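Local atomic coordinates of LpxE (Aquifex aeolicus, PDB entry 6EBU), a protein that probably removes the 1-phosphate group of lipid A as a membrane-embedded hydrolase of the PAP2 phosphatase superfamily. Residues 14-19 with 148-153. The protein carries 1 engineered substitution. Numbering follows the deposited sequence.
Sequences LNLELF and VHFPLD. With SO4 (sulfate ion), chain B.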
ATOM      1  N   LEU A  14      13.446  10.138  11.746  1.00 58.89           N
ATOM      2  CA  LEU A  14      12.056   9.747  11.952  1.00 49.20           C
ATOM      3  C   LEU A  14      11.704   8.504  11.143  1.00 58.70           C
ATOM      4  O   LEU A  14      10.966   7.633  11.617  1.00 55.36           O
ATOM      5  CB  LEU A  14      11.129  10.907  11.592  1.00 53.42           C
ATOM      6  CG  LEU A  14       9.621  10.654  11.662  1.00 61.93           C
ATOM      7  CD1 LEU A  14       9.224  10.139  13.034  1.00 57.10           C
ATOM      8  CD2 LEU A  14       8.857  11.924  11.323  1.00 58.74           C
ATOM      9  N   ASN A  15      12.236   8.398   9.922  1.00 52.02           N
ATOM     10  CA  ASN A  15      11.945   7.240   9.083  1.00 52.10           C
ATOM     11  C   ASN A  15      12.546   5.967   9.664  1.00 52.06           C
ATOM     12  O   ASN A  15      11.885   4.923   9.701  1.00 55.81           O
ATOM     13  CB  ASN A  15      12.470   7.475   7.668  1.00 52.32           C
ATOM     14  CG  ASN A  15      11.738   6.652   6.627  1.00 54.12           C
ATOM     15  OD1 ASN A  15      10.607   6.216   6.844  1.00 50.90           O
ATOM     16  ND2 ASN A  15      12.381   6.440   5.486  1.00 52.32           N
ATOM     17  N   LEU A  16      13.797   6.034  10.122  1.00 57.13           N
ATOM     18  CA  LEU A  16      14.480   4.835  10.595  1.00 49.06           C
ATOM     19  C   LEU A  16      13.985   4.409  11.973  1.00 46.37           C
ATOM     20  O   LEU A  16      13.858   3.209  12.242  1.00 47.34           O
ATOM     21  CB  LEU A  16      15.991   5.068  10.619  1.00 55.24           C
ATOM     22  CG  LEU A  16      16.637   5.483   9.294  1.00 56.28           C
ATOM     23  CD1 LEU A  16      18.150   5.513   9.427  1.00 47.58           C
ATOM     24  CD2 LEU A  16      16.212   4.558   8.161  1.00 50.90           C
ATOM     25  N   GLU A  17      13.704   5.370  12.854  1.00 50.33           N
ATOM     26  CA  GLU A  17      13.205   5.022  14.181  1.00 55.06           C
ATOM     27  C   GLU A  17      11.804   4.430  14.101  1.00 51.46           C
ATOM     28  O   GLU A  17      11.485   3.475  14.820  1.00 52.64           O
ATOM     29  CB  GLU A  17      13.223   6.251  15.090  1.00 53.12           C
ATOM     30  N   LEU A  18      10.952   4.984  13.233  1.00 59.79           N
ATOM     31  CA  LEU A  18       9.621   4.420  13.042  1.00 50.18           C
ATOM     32  C   LEU A  18       9.699   3.007  12.481  1.00 54.55           C
ATOM     33  O   LEU A  18       8.947   2.121  12.904  1.00 47.63           O
ATOM     34  CB  LEU A  18       8.794   5.312  12.118  1.00 64.00           C
ATOM     35  CG  LEU A  18       8.143   6.569  12.696  1.00 67.61           C
ATOM     36  CD1 LEU A  18       6.897   6.923  11.899  1.00 58.65           C
ATOM     37  CD2 LEU A  18       7.808   6.384  14.166  1.00 73.60           C
ATOM     38  N   PHE A  19      10.599   2.776  11.523  1.00 44.45           N
ATOM     39  CA  PHE A  19      10.733   1.437  10.961  1.00 41.36           C
ATOM     40  C   PHE A  19      11.153   0.432  12.026  1.00 47.14           C
ATOM     41  O   PHE A  19      10.626  -0.686  12.074  1.00 47.90           O
ATOM     42  CB  PHE A  19      11.738   1.433   9.807  1.00 39.78           C
ATOM     43  CG  PHE A  19      12.051   0.055   9.298  1.00 39.84           C
ATOM     44  CD1 PHE A  19      11.201  -0.575   8.402  1.00 36.87           C
ATOM     45  CD2 PHE A  19      13.175  -0.625   9.739  1.00 42.56           C
ATOM     46  CE1 PHE A  19      11.475  -1.849   7.943  1.00 37.06           C
ATOM     47  CE2 PHE A  19      13.455  -1.902   9.284  1.00 42.65           C
ATOM     48  CZ  PHE A  19      12.603  -2.514   8.386  1.00 44.02           C
ATOM     49  N   VAL A 148      10.095  -4.717   4.035  1.00 42.21           N
ATOM     50  CA  VAL A 148      10.331  -4.381   2.634  1.00 40.14           C
ATOM     51  C   VAL A 148      10.072  -2.914   2.324  1.00 35.19           C
ATOM     52  O   VAL A 148      10.341  -2.479   1.193  1.00 43.14           O
ATOM     53  CB  VAL A 148       9.480  -5.267   1.698  1.00 41.30           C
ATOM     54  CG1 VAL A 148       9.791  -6.738   1.939  1.00 37.44           C
ATOM     55  CG2 VAL A 148       7.995  -4.986   1.892  1.00 35.73           C
ATOM     56  N   HIS A 149       9.564  -2.138   3.276  1.00 38.88           N
ATOM     57  CA  HIS A 149       9.293  -0.729   3.043  1.00 33.77           C
ATOM     58  C   HIS A 149       9.608   0.067   4.301  1.00 40.66           C
ATOM     59  O   HIS A 149       9.624  -0.465   5.415  1.00 40.38           O
ATOM     60  CB  HIS A 149       7.834  -0.486   2.623  1.00 34.90           C
ATOM     61  CG  HIS A 149       7.573  -0.728   1.169  1.00 48.92           C
ATOM     62  ND1 HIS A 149       8.134   0.040   0.171  1.00 49.44           N
ATOM     63  CD2 HIS A 149       6.801  -1.650   0.544  1.00 43.98           C
ATOM     64  CE1 HIS A 149       7.724  -0.399  -1.005  1.00 40.94           C
ATOM     65  NE2 HIS A 149       6.916  -1.425  -0.808  1.00 44.99           N
ATOM     66  N   PHE A 150       9.874   1.358   4.098  1.00 37.87           N
ATOM     67  CA  PHE A 150      10.021   2.357   5.141  1.00 39.60           C
ATOM     68  C   PHE A 150       8.697   3.069   5.370  1.00 43.08           C
ATOM     69  O   PHE A 150       7.836   3.097   4.487  1.00 39.42           O
ATOM     70  CB  PHE A 150      11.087   3.378   4.752  1.00 38.65           C
ATOM     71  CG  PHE A 150      12.471   2.811   4.638  1.00 44.17           C
ATOM     72  CD1 PHE A 150      13.235   2.582   5.769  1.00 43.48           C
ATOM     73  CD2 PHE A 150      13.016   2.528   3.397  1.00 46.09           C
ATOM     74  CE1 PHE A 150      14.518   2.070   5.664  1.00 48.10           C
ATOM     75  CE2 PHE A 150      14.297   2.018   3.286  1.00 40.78           C
ATOM     76  CZ  PHE A 150      15.047   1.790   4.422  1.00 39.18           C
ATOM     77  N   PRO A 151       8.504   3.653   6.556  1.00 42.17           N
ATOM     78  CA  PRO A 151       7.291   4.453   6.791  1.00 39.82           C
ATOM     79  C   PRO A 151       7.079   5.566   5.779  1.00 40.41           C
ATOM     80  O   PRO A 151       5.928   5.923   5.500  1.00 43.43           O
ATOM     81  CB  PRO A 151       7.519   5.008   8.203  1.00 41.58           C
ATOM     82  CG  PRO A 151       8.350   3.963   8.864  1.00 36.03           C
ATOM     83  CD  PRO A 151       9.266   3.426   7.798  1.00 44.66           C
ATOM     84  N   LEU A 152       8.153   6.133   5.227  1.00 45.95           N
ATOM     85  CA  LEU A 152       7.998   7.146   4.188  1.00 45.78           C
ATOM     86  C   LEU A 152       7.313   6.569   2.953  1.00 40.58           C
ATOM     87  O   LEU A 152       6.474   7.233   2.332  1.00 38.60           O
ATOM     88  CB  LEU A 152       9.362   7.730   3.817  1.00 50.22           C
ATOM     89  CG  LEU A 152       9.404   8.617   2.570  1.00 51.53           C
ATOM     90  CD1 LEU A 152       8.578   9.878   2.780  1.00 41.20           C
ATOM     91  CD2 LEU A 152      10.837   8.961   2.192  1.00 42.97           C
ATOM     92  N   ASP A 153       7.653   5.329   2.591  1.00 42.67           N
ATOM     93  CA  ASP A 153       7.077   4.714   1.399  1.00 43.82           C
ATOM     94  C   ASP A 153       5.584   4.461   1.567  1.00 43.40           C
ATOM     95  O   ASP A 153       4.806   4.668   0.627  1.00 36.98           O
ATOM     96  CB  ASP A 153       7.795   3.404   1.081  1.00 46.09           C
ATOM     97  CG  ASP A 153       9.300   3.537   1.126  1.00 42.52           C
ATOM     98  OD1 ASP A 153       9.815   4.617   0.766  1.00 47.05           O
ATOM     99  OD2 ASP A 153       9.969   2.555   1.515  1.00 36.94           O
TER
HETATM  100  S   SO4 B 201       5.619  -2.658  -3.526  1.00 53.74           S
HETATM  101  O1  SO4 B 201       4.980  -2.787  -2.218  1.00 53.58           O
HETATM  102  O2  SO4 B 201       6.723  -3.606  -3.627  1.00 53.46           O
HETATM  103  O3  SO4 B 201       6.127  -1.297  -3.671  1.00 52.52           O
HETATM  104  O4  SO4 B 201       4.644  -2.932  -4.578  1.00 51.47           O
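The rings of Phe19 and Phe150 meet obliquely, with centroids 5.8 Å apart and planes at 54°, and Pro151 CD fits at the edge of the Phe19 ring, near its plane. The carbonyl oxygen of His149 approaches Phe19 CD1 to 3.4 Å. At the edge of the His149 ring, NE2 donates to sulfate O1 (2.8 Å), while ND1 makes a weak bond to Asp153 OD2. The Asn15 amide swings from helix 13-24 to the start of helix 151-170, its CG anti to the backbone nitrogen (chi1 -156°), and there Asn15 OD1 accepts Leu152 N at 2.9 Å. The donor lies 31° from the amide carbonyl plane. Asn15 ND2, hydrogen-bonded to Glu10 O, rests 3.4 Å from Phe150 CB, and Pro151 CG packs against Leu18 CB. Replacing Asn15 with alanine is likely to leave Leu152 N without this acceptor and Glu10 O without its donor, and to open a gap beside Phe150 CB. Lys79, Arg86, Gly108 and Arg143 complete the sulfate site, consistent with a PAP2 phosphate pocket. Asp153 OD2, also bonded to Ser104 OG, holds Phe150 N at the N-cap position firmly and the sulfate-facing imidazole only weakly, linking helix start to pocket.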